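Side-chain contacts in PpBBE-like 1 D396N (Physcomitrella patens subsp. patens, PDB 6EO5), which is a variant of a bicovalent flavoprotein of the VAO family, a berberine bridge enzyme homolog whose parent enzyme oxidises cellobiose: residues A451-K454 / K455-Q459; T55-A58 / Q59-A63; K232-L235 / F236-K240; D402-A405 / V406-T409; N311-S314 / N315-P318. All blocks are in the same frame, centred on the assembly; numbering follows the deposited sequence.

Contact 1 (A451-K454 / K455-Q459)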
loop_
_atom_site.group_PDB
_atom_site.type_symbol
_atom_site.label_atom_id
_atom_site.label_comp_id
_atom_site.label_asym_id
_atom_site.label_seq_id
_atom_site.Cartn_x
_atom_site.Cartn_y
_atom_site.Cartn_z
ATOM N N ALA A 451 -21.942 5.303 7.768
ATOM C CA ALA A 451 -22.801 6.447 7.476
ATOM C C ALA A 451 -22.517 7.025 6.093
ATOM O O ALA A 451 -23.441 7.286 5.312
ATOM C CB ALA A 451 -22.611 7.517 8.545
ATOM N N GLY A 452 -21.236 7.224 5.769
ATOM C CA GLY A 452 -20.892 7.766 4.469
ATOM C C GLY A 452 -21.174 6.805 3.336
ATOM O O GLY A 452 -21.473 7.231 2.216
ATOM N N LYS A 453 -21.067 5.501 3.599
ATOM C CA LYS A 453 -21.407 4.518 2.580
ATOM C C LYS A 453 -22.897 4.570 2.272
ATOM O O LYS A 453 -23.300 4.492 1.104
ATOM C CB LYS A 453 -20.982 3.120 3.048
ATOM C CG LYS A 453 -21.449 1.957 2.181
ATOM C CD LYS A 453 -20.767 1.936 0.829
ATOM C CE LYS A 453 -21.123 0.671 0.071
ATOM N NZ LYS A 453 -20.518 0.612 -1.279
ATOM N N LYS A 454 -23.731 4.718 3.312
ATOM C CA LYS A 454 -25.174 4.825 3.105
ATOM C C LYS A 454 -25.505 6.031 2.242
ATOM O O LYS A 454 -26.336 5.952 1.328
ATOM C CB LYS A 454 -25.895 4.926 4.450
ATOM C CG LYS A 454 -25.795 3.667 5.296
ATOM C CD LYS A 454 -26.322 3.888 6.721
ATOM C CE LYS A 454 -27.460 2.922 7.064
ATOM N NZ LYS A 454 -27.448 2.537 8.507
ATOM N N LYS A 455 -24.836 7.149 2.506
ATOM C CA LYS A 455 -25.108 8.385 1.791
ATOM C C LYS A 455 -24.685 8.302 0.331
ATOM O O LYS A 455 -25.404 8.784 -0.548
ATOM C CB LYS A 455 -24.403 9.537 2.503
ATOM C CG LYS A 455 -24.352 10.826 1.733
ATOM C CD LYS A 455 -23.847 11.943 2.630
ATOM C CE LYS A 455 -23.623 13.223 1.861
ATOM N NZ LYS A 455 -23.400 14.336 2.816
ATOM N N TRP A 456 -23.538 7.689 0.040
ATOM C CA TRP A 456 -22.953 7.816 -1.288
ATOM C C TRP A 456 -23.150 6.606 -2.185
ATOM O O TRP A 456 -22.842 6.687 -3.377
ATOM C CB TRP A 456 -21.450 8.131 -1.180
ATOM C CG TRP A 456 -21.167 9.525 -0.711
ATOM C CD1 TRP A 456 -20.892 9.921 0.566
ATOM C CD2 TRP A 456 -21.151 10.714 -1.510
ATOM N NE1 TRP A 456 -20.697 11.282 0.613
ATOM C CE2 TRP A 456 -20.843 11.793 -0.650
ATOM C CE3 TRP A 456 -21.358 10.973 -2.872
ATOM C CZ2 TRP A 456 -20.738 13.109 -1.106
ATOM C CZ3 TRP A 456 -21.254 12.282 -3.329
ATOM C CH2 TRP A 456 -20.948 13.334 -2.446
ATOM N N ASP A 457 -23.640 5.487 -1.662
ATOM C CA ASP A 457 -23.919 4.301 -2.479
ATOM C C ASP A 457 -24.974 3.460 -1.766
ATOM O O ASP A 457 -24.707 2.335 -1.308
ATOM C CB ASP A 457 -22.636 3.505 -2.732
ATOM C CG ASP A 457 -22.849 2.283 -3.631
ATOM O OD1 ASP A 457 -23.900 2.180 -4.304
ATOM O OD2 ASP A 457 -21.946 1.412 -3.662
ATOM N N PRO A 458 -26.204 3.975 -1.655
ATOM C CA PRO A 458 -27.229 3.253 -0.886
ATOM C C PRO A 458 -27.596 1.911 -1.493
ATOM O O PRO A 458 -28.025 1.008 -0.762
ATOM C CB PRO A 458 -28.416 4.226 -0.884
ATOM C CG PRO A 458 -27.858 5.552 -1.287
ATOM C CD PRO A 458 -26.726 5.230 -2.214
ATOM N N GLN A 459 -27.432 1.755 -2.807
ATOM C CA GLN A 459 -27.681 0.498 -3.505
ATOM C C GLN A 459 -26.503 -0.465 -3.460
ATOM O O GLN A 459 -26.605 -1.552 -4.043
ATOM C CB GLN A 459 -28.027 0.749 -4.980
ATOM C CG GLN A 459 -29.046 1.834 -5.240
ATOM C CD GLN A 459 -30.233 1.740 -4.311
ATOM O OE1 GLN A 459 -30.772 0.652 -4.068
ATOM N NE2 GLN A 459 -30.641 2.884 -3.763
#
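The last turn of helix 446-456 closes with bonds four residues back: Lys455 N to Ala451 O, Trp456 N to Gly452 O, and Asp457 N to Lys453 O at 3.0 Å. Asp457 is the first residue to leave helical backbone angles. Its CG stands anti to the backbone N (chi1 -178°), which lays the carboxylate alongside the Lys453 chain, the two pointing the same way. Lys453 NZ forms a salt bridge with Asp457 OD2 at 2.9 Å. It comes from the anti side, 33° out of the carboxylate plane. The same amine donates to Phe462 O and Ser204 O. The carboxylate also accepts from Val461 N and Phe462 N. Both residues are buried. A methionine in place of Lys453 would probably leave the Asp457 carboxylate without its countercharge and the carbonyls of Phe462 and Ser204 without this donor. Trp456 turns its ring edge to the backbone, with CD1 3.2 Å from Gly452 O. Its NE1 is bonded to Asp192, which also pairs with Lys455 NZ. Pro458 has no N-H for Lys454 O, and its ring rests against that oxygen instead. The arrangement is a helix C-terminus followed by proline, with an i to i+4 lysine-aspartate salt bridge at the exit.

Contact 2 (T55-A58 / Q59-A63)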
loop_
_atom_site.group_PDB
_atom_site.type_symbol
_atom_site.label_atom_id
_atom_site.label_comp_id
_atom_site.label_asym_id
_atom_site.label_seq_id
_atom_site.Cartn_x
_atom_site.Cartn_y
_atom_site.Cartn_z
ATOM N N THR A 55 -10.477 6.007 -20.888
ATOM C CA THR A 55 -9.565 7.136 -21.006
ATOM C C THR A 55 -10.229 8.475 -20.698
ATOM O O THR A 55 -9.524 9.486 -20.646
ATOM C CB THR A 55 -8.942 7.195 -22.412
ATOM O OG1 THR A 55 -9.979 7.370 -23.382
ATOM C CG2 THR A 55 -8.198 5.913 -22.728
ATOM N N THR A 56 -11.551 8.510 -20.483
ATOM C CA THR A 56 -12.274 9.740 -20.177
ATOM C C THR A 56 -13.241 9.510 -19.021
ATOM O O THR A 56 -13.690 8.388 -18.772
ATOM C CB THR A 56 -13.084 10.266 -21.375
ATOM O OG1 THR A 56 -14.256 9.452 -21.564
ATOM C CG2 THR A 56 -12.247 10.249 -22.642
ATOM N N VAL A 57 -13.582 10.607 -18.335
ATOM C CA VAL A 57 -14.581 10.543 -17.269
ATOM C C VAL A 57 -15.917 10.069 -17.822
ATOM O O VAL A 57 -16.650 9.321 -17.164
ATOM C CB VAL A 57 -14.720 11.912 -16.577
ATOM C CG1 VAL A 57 -15.882 11.898 -15.598
ATOM C CG2 VAL A 57 -13.435 12.292 -15.882
ATOM N N ALA A 58 -16.256 10.497 -19.038
ATOM C CA ALA A 58 -17.485 10.029 -19.667
ATOM C C ALA A 58 -17.531 8.510 -19.706
ATOM O O ALA A 58 -18.575 7.900 -19.437
ATOM C CB ALA A 58 -17.600 10.601 -21.080
ATOM N N GLN A 59 -16.396 7.877 -20.024
ATOM C CA GLN A 59 -16.378 6.427 -20.181
ATOM C C GLN A 59 -16.464 5.719 -18.832
ATOM O O GLN A 59 -17.068 4.640 -18.726
ATOM C CB GLN A 59 -15.124 6.006 -20.943
ATOM C CG GLN A 59 -15.109 6.498 -22.370
ATOM C CD GLN A 59 -13.864 6.083 -23.100
ATOM O OE1 GLN A 59 -12.887 5.659 -22.485
ATOM N NE2 GLN A 59 -13.887 6.190 -24.422
ATOM N N VAL A 60 -15.864 6.308 -17.795
ATOM C CA VAL A 60 -16.074 5.801 -16.444
ATOM C C VAL A 60 -17.556 5.836 -16.107
ATOM O O VAL A 60 -18.128 4.846 -15.636
ATOM C CB VAL A 60 -15.239 6.601 -15.428
ATOM C CG1 VAL A 60 -15.545 6.129 -14.013
ATOM C CG2 VAL A 60 -13.758 6.447 -15.723
ATOM N N GLN A 61 -18.207 6.973 -16.376
ATOM C CA GLN A 61 -19.648 7.080 -16.165
ATOM C C GLN A 61 -20.416 6.034 -16.965
ATOM O O GLN A 61 -21.439 5.516 -16.494
ATOM C CB GLN A 61 -20.116 8.485 -16.523
ATOM C CG GLN A 61 -19.770 9.505 -15.462
ATOM C CD GLN A 61 -19.852 10.928 -15.960
ATOM O OE1 GLN A 61 -19.431 11.230 -17.086
ATOM N NE2 GLN A 61 -20.383 11.821 -15.122
ATOM N N ASN A 62 -19.932 5.699 -18.164
ATOM C CA ASN A 62 -20.590 4.672 -18.959
ATOM C C ASN A 62 -20.488 3.313 -18.287
ATOM O O ASN A 62 -21.481 2.580 -18.193
ATOM C CB ASN A 62 -19.981 4.606 -20.353
ATOM C CG ASN A 62 -20.440 3.389 -21.118
ATOM O OD1 ASN A 62 -19.813 2.333 -21.063
ATOM N ND2 ASN A 62 -21.552 3.524 -21.824
ATOM N N ALA A 63 -19.283 2.952 -17.826
ATOM C CA ALA A 63 -19.100 1.665 -17.160
ATOM C C ALA A 63 -19.971 1.558 -15.911
ATOM O O ALA A 63 -20.595 0.520 -15.670
ATOM C CB ALA A 63 -17.622 1.457 -16.815
#
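Gln59 OE1 is gripped by two groups of Thr55. Thr55 N gives the stronger bond, 2.9 Å from Gln59 OE1 and nearly straight at 169°. Thr55 OG1 adds a weak one to the same oxygen. The two side chains run side by side. Gln59 CG sits beside its own backbone N (chi1 -66°) and the chain then extends, carrying the amide back past the helix start to Thr55. On the way Gln59 CG passes 3.2 Å from Thr56 OG1. Thr56 is the N-cap: its OG1 accepts from Gln59 N at 3.1 Å. Thr56 O accepts from Val60 N, in the carbonyl plane. An alanine at Gln59 would probably keep this capping bond but leave Thr55 N without its acceptor and the strand-to-helix turn less fixed. One turn on, Gln61 N bonds Val57 O at 2.9 Å. The Gln61 side chain lies across Val57, with OE1 3.9 Å from Val57 CG1, while its NE2 is held by Gly180 O. These residues begin helix 57-70, which follows strand 50-53. Val57, Val60 and Gln61 touch Val176 of strand 170-176, Val57 and Gln61 also reach Val182 of strand 182-186, and Ala63 meets Leu95 and Val97 of strand 95-98.

Contact 3 (K232-L235 / F236-K240)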
loop_
_atom_site.group_PDB
_atom_site.type_symbol
_atom_site.label_atom_id
_atom_site.label_comp_id
_atom_site.label_asym_id
_atom_site.label_seq_id
_atom_site.Cartn_x
_atom_site.Cartn_y
_atom_site.Cartn_z
ATOM N N LYS A 232 20.770 -17.682 11.786
ATOM C CA LYS A 232 19.571 -17.908 12.586
ATOM C C LYS A 232 19.768 -17.530 14.048
ATOM O O LYS A 232 18.782 -17.269 14.745
ATOM C CB LYS A 232 19.146 -19.374 12.486
ATOM C CG LYS A 232 17.979 -19.635 11.547
ATOM C CD LYS A 232 18.149 -20.973 10.827
ATOM C CE LYS A 232 16.819 -21.489 10.287
ATOM N NZ LYS A 232 16.991 -22.655 9.366
ATOM N N ALA A 233 21.018 -17.467 14.524
ATOM C CA ALA A 233 21.275 -17.309 15.949
ATOM C C ALA A 233 21.214 -15.859 16.415
ATOM O O ALA A 233 21.000 -15.616 17.606
ATOM C CB ALA A 233 22.634 -17.908 16.301
ATOM N N VAL A 234 21.375 -14.890 15.518
ATOM C CA VAL A 234 21.405 -13.491 15.927
ATOM C C VAL A 234 20.068 -12.793 15.688
ATOM O O VAL A 234 19.998 -11.558 15.765
ATOM C CB VAL A 234 22.555 -12.732 15.236
ATOM C CG1 VAL A 234 23.882 -13.418 15.516
ATOM C CG2 VAL A 234 22.329 -12.607 13.727
ATOM N N LEU A 235 19.003 -13.551 15.406
ATOM C CA LEU A 235 17.709 -12.944 15.090
ATOM C C LEU A 235 17.106 -12.229 16.299
ATOM O O LEU A 235 16.592 -11.111 16.178
ATOM C CB LEU A 235 16.740 -14.006 14.565
ATOM C CG LEU A 235 17.066 -14.594 13.201
ATOM C CD1 LEU A 235 16.135 -15.753 12.889
ATOM C CD2 LEU A 235 16.985 -13.510 12.127
ATOM N N PHE A 236 17.129 -12.867 17.467
ATOM C CA PHE A 236 16.601 -12.218 18.659
ATOM C C PHE A 236 17.371 -10.941 18.956
ATOM O O PHE A 236 16.779 -9.877 19.194
ATOM C CB PHE A 236 16.668 -13.159 19.859
ATOM C CG PHE A 236 16.164 -12.538 21.125
ATOM C CD1 PHE A 236 17.011 -11.792 21.938
ATOM C CD2 PHE A 236 14.836 -12.668 21.491
ATOM C CE1 PHE A 236 16.541 -11.195 23.086
ATOM C CE2 PHE A 236 14.360 -12.073 22.649
ATOM C CZ PHE A 236 15.213 -11.339 23.445
ATOM N N LYS A 237 18.704 -11.038 18.956
ATOM C CA LYS A 237 19.537 -9.891 19.280
ATOM C C LYS A 237 19.287 -8.746 18.307
ATOM O O LYS A 237 19.118 -7.591 18.722
ATOM C CB LYS A 237 21.007 -10.322 19.277
ATOM C CG LYS A 237 21.966 -9.356 19.960
ATOM C CD LYS A 237 23.404 -9.849 19.865
ATOM C CE LYS A 237 24.377 -8.792 20.371
ATOM N NZ LYS A 237 24.170 -8.508 21.818
ATOM N N ASN A 238 19.243 -9.048 17.002
ATOM C CA ASN A 238 19.049 -7.981 16.023
ATOM C C ASN A 238 17.667 -7.354 16.156
ATOM O O ASN A 238 17.537 -6.125 16.135
ATOM C CB ASN A 238 19.267 -8.494 14.598
ATOM C CG ASN A 238 20.677 -8.993 14.358
ATOM O OD1 ASN A 238 21.547 -8.845 15.206
ATOM N ND2 ASN A 238 20.910 -9.584 13.193
ATOM N N PHE A 239 16.620 -8.172 16.310
ATOM C CA PHE A 239 15.279 -7.604 16.407
ATOM C C PHE A 239 15.122 -6.769 17.672
ATOM O O PHE A 239 14.546 -5.674 17.626
ATOM C CB PHE A 239 14.194 -8.689 16.357
ATOM C CG PHE A 239 12.821 -8.106 16.235
ATOM C CD1 PHE A 239 12.366 -7.645 15.007
ATOM C CD2 PHE A 239 12.026 -7.915 17.352
ATOM C CE1 PHE A 239 11.132 -7.051 14.881
ATOM C CE2 PHE A 239 10.773 -7.319 17.235
ATOM C CZ PHE A 239 10.330 -6.886 15.991
ATOM N N LYS A 240 15.624 -7.264 18.812
ATOM C CA LYS A 240 15.548 -6.486 20.047
ATOM C C LYS A 240 16.259 -5.147 19.897
ATOM O O LYS A 240 15.750 -4.110 20.341
ATOM C CB LYS A 240 16.141 -7.277 21.210
ATOM C CG LYS A 240 15.931 -6.641 22.571
ATOM C CD LYS A 240 16.294 -7.636 23.669
ATOM C CE LYS A 240 16.330 -6.984 25.043
ATOM N NZ LYS A 240 15.213 -6.015 25.130
HETATM O O HOH W 1 20.035 -13.593 19.299
#
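Val234 O points at one face of the Asn238 amide, 3.0 Å from Asn238 CG. Neither amide atom is hydrogen-bonded to that oxygen. The Val234 methyl CG2 crosses to the nitrogen side of the group, 3.4 Å from Asn238 ND2. Asn238 CG stands beside its own backbone N (chi1 -62°), which folds the amide back over the preceding turn. Outside partners fix its rotation. Ala290 N donates to OD1, and ND2 bonds Ser265 OG, so the buried amide is satisfied at both ends. The backbone beneath is regular. Asn238 N bonds Val234 O at 2.9 Å, and Phe239 N bonds Leu235 O at 2.9 Å. Lys237 N instead donates a hydrogen bond to a water, which in turn donates to Ala233 O and so bridges the N-cap turn. Val234 holds the N-cap position, in the short loop after strand 222-230 and right before helix 235-246. It packs with Asn238 on Trp229 of that strand. Leu235 and Phe239 face Met259 of strand 253-259. The Phe239 ring meets Tyr365 with the planes at about 55°. Phe236 turns to helix 345-355, against Ile348 and Asn349.

Contact 4 (D402-A405 / V406-T409)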
loop_
_atom_site.group_PDB
_atom_site.type_symbol
_atom_site.label_atom_id
_atom_site.label_comp_id
_atom_site.label_asym_id
_atom_site.label_seq_id
_atom_site.Cartn_x
_atom_site.Cartn_y
_atom_site.Cartn_z
ATOM N N ASP A 402 0.238 -25.718 -5.580
ATOM C CA ASP A 402 -0.968 -25.621 -4.756
ATOM C C ASP A 402 -1.030 -26.672 -3.663
ATOM O O ASP A 402 -1.784 -26.497 -2.703
ATOM C CB ASP A 402 -2.210 -25.726 -5.626
ATOM C CG ASP A 402 -2.238 -24.679 -6.705
ATOM O OD1 ASP A 402 -1.774 -23.538 -6.441
ATOM O OD2 ASP A 402 -2.706 -24.998 -7.821
ATOM N N ASN A 403 -0.266 -27.760 -3.790
ATOM C CA ASN A 403 -0.140 -28.728 -2.706
ATOM C C ASN A 403 0.186 -28.058 -1.378
ATOM O O ASN A 403 -0.305 -28.477 -0.323
ATOM C CB ASN A 403 0.946 -29.745 -3.042
ATOM C CG ASN A 403 0.556 -30.653 -4.179
ATOM O OD1 ASN A 403 -0.597 -31.089 -4.276
ATOM N ND2 ASN A 403 1.514 -30.951 -5.053
ATOM N N ASN A 404 1.015 -27.017 -1.407
ATOM C CA ASN A 404 1.450 -26.370 -0.181
ATOM C C ASN A 404 0.570 -25.212 0.239
ATOM O O ASN A 404 0.869 -24.586 1.257
ATOM C CB ASN A 404 2.876 -25.869 -0.327
ATOM C CG ASN A 404 3.804 -26.934 -0.801
ATOM O OD1 ASN A 404 4.587 -26.722 -1.729
ATOM N ND2 ASN A 404 3.723 -28.103 -0.180
ATOM N N ALA A 405 -0.495 -24.908 -0.509
ATOM C CA ALA A 405 -1.326 -23.757 -0.171
ATOM C C ALA A 405 -1.901 -23.865 1.237
ATOM O O ALA A 405 -1.861 -22.898 2.008
ATOM C CB ALA A 405 -2.446 -23.605 -1.192
ATOM N N VAL A 406 -2.420 -25.033 1.608
ATOM C CA VAL A 406 -3.040 -25.157 2.924
ATOM C C VAL A 406 -1.993 -25.073 4.035
ATOM O O VAL A 406 -2.223 -24.442 5.075
ATOM C CB VAL A 406 -3.868 -26.451 3.001
ATOM C CG1 VAL A 406 -4.399 -26.647 4.400
ATOM C CG2 VAL A 406 -5.011 -26.374 2.027
ATOM N N THR A 407 -0.830 -25.701 3.842
ATOM C CA THR A 407 0.188 -25.655 4.888
ATOM C C THR A 407 0.784 -24.250 5.029
ATOM O O THR A 407 1.100 -23.817 6.145
ATOM C CB THR A 407 1.283 -26.683 4.613
ATOM O OG1 THR A 407 1.792 -26.482 3.301
ATOM C CG2 THR A 407 0.739 -28.076 4.702
ATOM N N GLN A 408 0.924 -23.518 3.915
ATOM C CA GLN A 408 1.459 -22.158 3.971
ATOM C C GLN A 408 0.448 -21.188 4.563
ATOM O O GLN A 408 0.825 -20.254 5.284
ATOM C CB GLN A 408 1.872 -21.689 2.580
ATOM C CG GLN A 408 3.101 -22.347 2.049
ATOM C CD GLN A 408 4.314 -22.069 2.903
ATOM O OE1 GLN A 408 4.527 -22.723 3.925
ATOM N NE2 GLN A 408 5.125 -21.091 2.490
ATOM N N THR A 409 -0.838 -21.384 4.250
ATOM C CA THR A 409 -1.884 -20.534 4.808
ATOM C C THR A 409 -2.040 -20.771 6.301
ATOM O O THR A 409 -2.230 -19.824 7.072
ATOM C CB THR A 409 -3.206 -20.781 4.074
ATOM O OG1 THR A 409 -3.055 -20.431 2.694
ATOM C CG2 THR A 409 -4.315 -19.949 4.662
#
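Two carbonyls at the start of helix 405-420, those of Asn404 and Ala405, each take both a backbone N-H and a threonine hydroxyl. This is the familiar back-bonding of threonine to the preceding helical turn. Asn404 O accepts from Gln408 N at 2.9 Å, nearly along the C=O axis. Thr407 OG1 also donates to Asn404 O, at 2.9 Å, but from above the carbonyl plane and not on a lone pair. The hydroxyl can do so because it lies between the backbone N and carbonyl carbon of Thr407 (chi1 54°), close over Asn404. Gln408 CB and CG rest against the same Asn404 O, with CG at 3.3 Å. Beyond CG the Gln408 chain bends at chi2 (-62°), and its amide leaves the helix. NE2 there donates to Ser398 O and Ser359 O. Those two bonds tie the first turn to the end of strand 391-398 and to the loop before strand 361-367. Trp399 lies under the turn, touched by Ala405, Gln408 and Thr409. Further along, Thr409 O accepts from Thr413 OG1, so the same pattern recurs one turn later. At Ala405 O the two donors come from a single residue: Thr409 N at 2.9 Å and Thr409 OG1 at 2.8 Å reach the oxygen from opposite faces of its plane.

Contact 5 (N311-S314 / N315-P318)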
loop_
_atom_site.group_PDB
_atom_site.type_symbol
_atom_site.label_atom_id
_atom_site.label_comp_id
_atom_site.label_asym_id
_atom_site.label_seq_id
_atom_site.Cartn_x
_atom_site.Cartn_y
_atom_site.Cartn_z
ATOM N N ASN A 311 16.525 -2.452 -5.529
ATOM C CA ASN A 311 17.652 -3.305 -5.902
ATOM C C ASN A 311 18.247 -2.964 -7.268
ATOM O O ASN A 311 18.852 -3.823 -7.919
ATOM C CB ASN A 311 17.261 -4.782 -5.852
ATOM C CG ASN A 311 16.928 -5.234 -4.459
ATOM O OD1 ASN A 311 17.738 -5.101 -3.556
ATOM N ND2 ASN A 311 15.715 -5.747 -4.268
ATOM N N TYR A 312 18.091 -1.752 -7.709
ATOM C CA TYR A 312 18.881 -1.419 -8.883
ATOM C C TYR A 312 20.163 -0.727 -8.445
ATOM O O TYR A 312 20.148 0.039 -7.474
ATOM C CB TYR A 312 18.119 -0.492 -9.829
ATOM C CG TYR A 312 17.015 -1.150 -10.635
ATOM C CD1 TYR A 312 17.304 -1.892 -11.774
ATOM C CD2 TYR A 312 15.676 -1.004 -10.275
ATOM C CE1 TYR A 312 16.291 -2.483 -12.524
ATOM C CE2 TYR A 312 14.658 -1.594 -11.018
ATOM C CZ TYR A 312 14.971 -2.330 -12.143
ATOM O OH TYR A 312 13.966 -2.905 -12.890
ATOM N N PRO A 313 21.270 -0.999 -9.140
ATOM C CA PRO A 313 22.506 -0.252 -8.885
ATOM C C PRO A 313 22.267 1.242 -9.031
ATOM O O PRO A 313 21.530 1.681 -9.918
ATOM C CB PRO A 313 23.455 -0.778 -9.963
ATOM C CG PRO A 313 22.935 -2.144 -10.274
ATOM C CD PRO A 313 21.452 -2.026 -10.180
ATOM N N SER A 314 22.892 2.034 -8.148
ATOM C CA SER A 314 22.621 3.470 -8.143
ATOM C C SER A 314 23.080 4.164 -9.419
ATOM O O SER A 314 22.707 5.323 -9.643
ATOM C CB SER A 314 23.257 4.148 -6.928
ATOM O OG SER A 314 24.660 4.206 -7.004
ATOM N N ASN A 315 23.851 3.488 -10.265
ATOM C CA ASN A 315 24.197 4.021 -11.573
ATOM C C ASN A 315 23.180 3.656 -12.647
ATOM O O ASN A 315 23.406 3.973 -13.819
ATOM C CB ASN A 315 25.595 3.549 -11.996
ATOM C CG ASN A 315 25.658 2.061 -12.263
ATOM O OD1 ASN A 315 24.842 1.296 -11.769
ATOM N ND2 ASN A 315 26.634 1.641 -13.053
ATOM N N THR A 316 22.074 3.004 -12.285
ATOM C CA THR A 316 21.057 2.672 -13.272
ATOM C C THR A 316 20.476 3.944 -13.894
ATOM O O THR A 316 20.349 4.981 -13.234
ATOM C CB THR A 316 19.954 1.832 -12.628
ATOM O OG1 THR A 316 20.495 0.561 -12.229
ATOM C CG2 THR A 316 18.800 1.612 -13.601
ATOM N N ASN A 317 20.162 3.872 -15.186
ATOM C CA ASN A 317 19.490 4.968 -15.878
ATOM C C ASN A 317 18.147 5.262 -15.219
ATOM O O ASN A 317 17.314 4.346 -15.102
ATOM C CB ASN A 317 19.283 4.608 -17.346
ATOM C CG ASN A 317 18.584 5.709 -18.134
ATOM O OD1 ASN A 317 18.479 6.854 -17.689
ATOM N ND2 ASN A 317 18.108 5.362 -19.319
ATOM N N PRO A 318 17.887 6.498 -14.784
ATOM C CA PRO A 318 16.605 6.775 -14.119
ATOM C C PRO A 318 15.387 6.398 -14.946
ATOM O O PRO A 318 14.332 6.105 -14.364
ATOM C CB PRO A 318 16.669 8.286 -13.859
ATOM C CG PRO A 318 18.091 8.577 -13.717
ATOM C CD PRO A 318 18.819 7.630 -14.652
#
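Pro313 O takes both polar groups of one residue, the N-H and the hydroxyl of Thr316. Thr316 OG1 donates at 2.8 Å, in the carbonyl plane and on a lone pair of Pro313 O. Thr316 N is equally near, 2.8 Å from Pro313 O, but comes from above that plane, 46° out of it. Thr316 OG1 lies beside its own backbone N (chi1 -66°), which lets both donors face the same oxygen. The hydroxyl also meets carbon: Tyr312 CB lies 3.5 Å from Thr316 OG1, and Pro313 CD lies 3.4 Å from it. The Thr316 side chain runs across those of Tyr312 and Pro313. Asn315 turns its amide oxygen OD1 back towards Pro313 CB. Ser314 anchors the bend to the fold, its OG bonded to Glu298 and its O accepting from Gln304 NE2. The Tyr312 side chain touches Leu307, Val324 and Pro325. Just before it, Asn311 has positive phi and ends the helix in a Schellman motif, with Tyr312 N bonded to Leu307 O. What follows is a type I beta turn from Pro313 to Thr316, doubled by a threonine hydroxyl.

Overall arrangement
Along the chain the order is contact 2, contact 3, contact 5, contact 4, contact 1. None touches another. Contacts 1 and 2 lie nearest together, with centres about 21 Å apart, yet contact 1 belongs to the berberine-like region and contact 2 to the FAD binding domain. Contacts 3 and 4 are about 28 Å apart between centres. Each begins a helix soon after a strand of the same seven-stranded antiparallel sheet, strands 222-230 and 391-398. Contact 5 lies in the loop leading to strand 331-338, an outermost strand of that sheet. Contacts 3 and 5 lie across the chain's centre from contact 1. The five thus mark helix starts, a helix end and a turn spread widely over this flavoprotein.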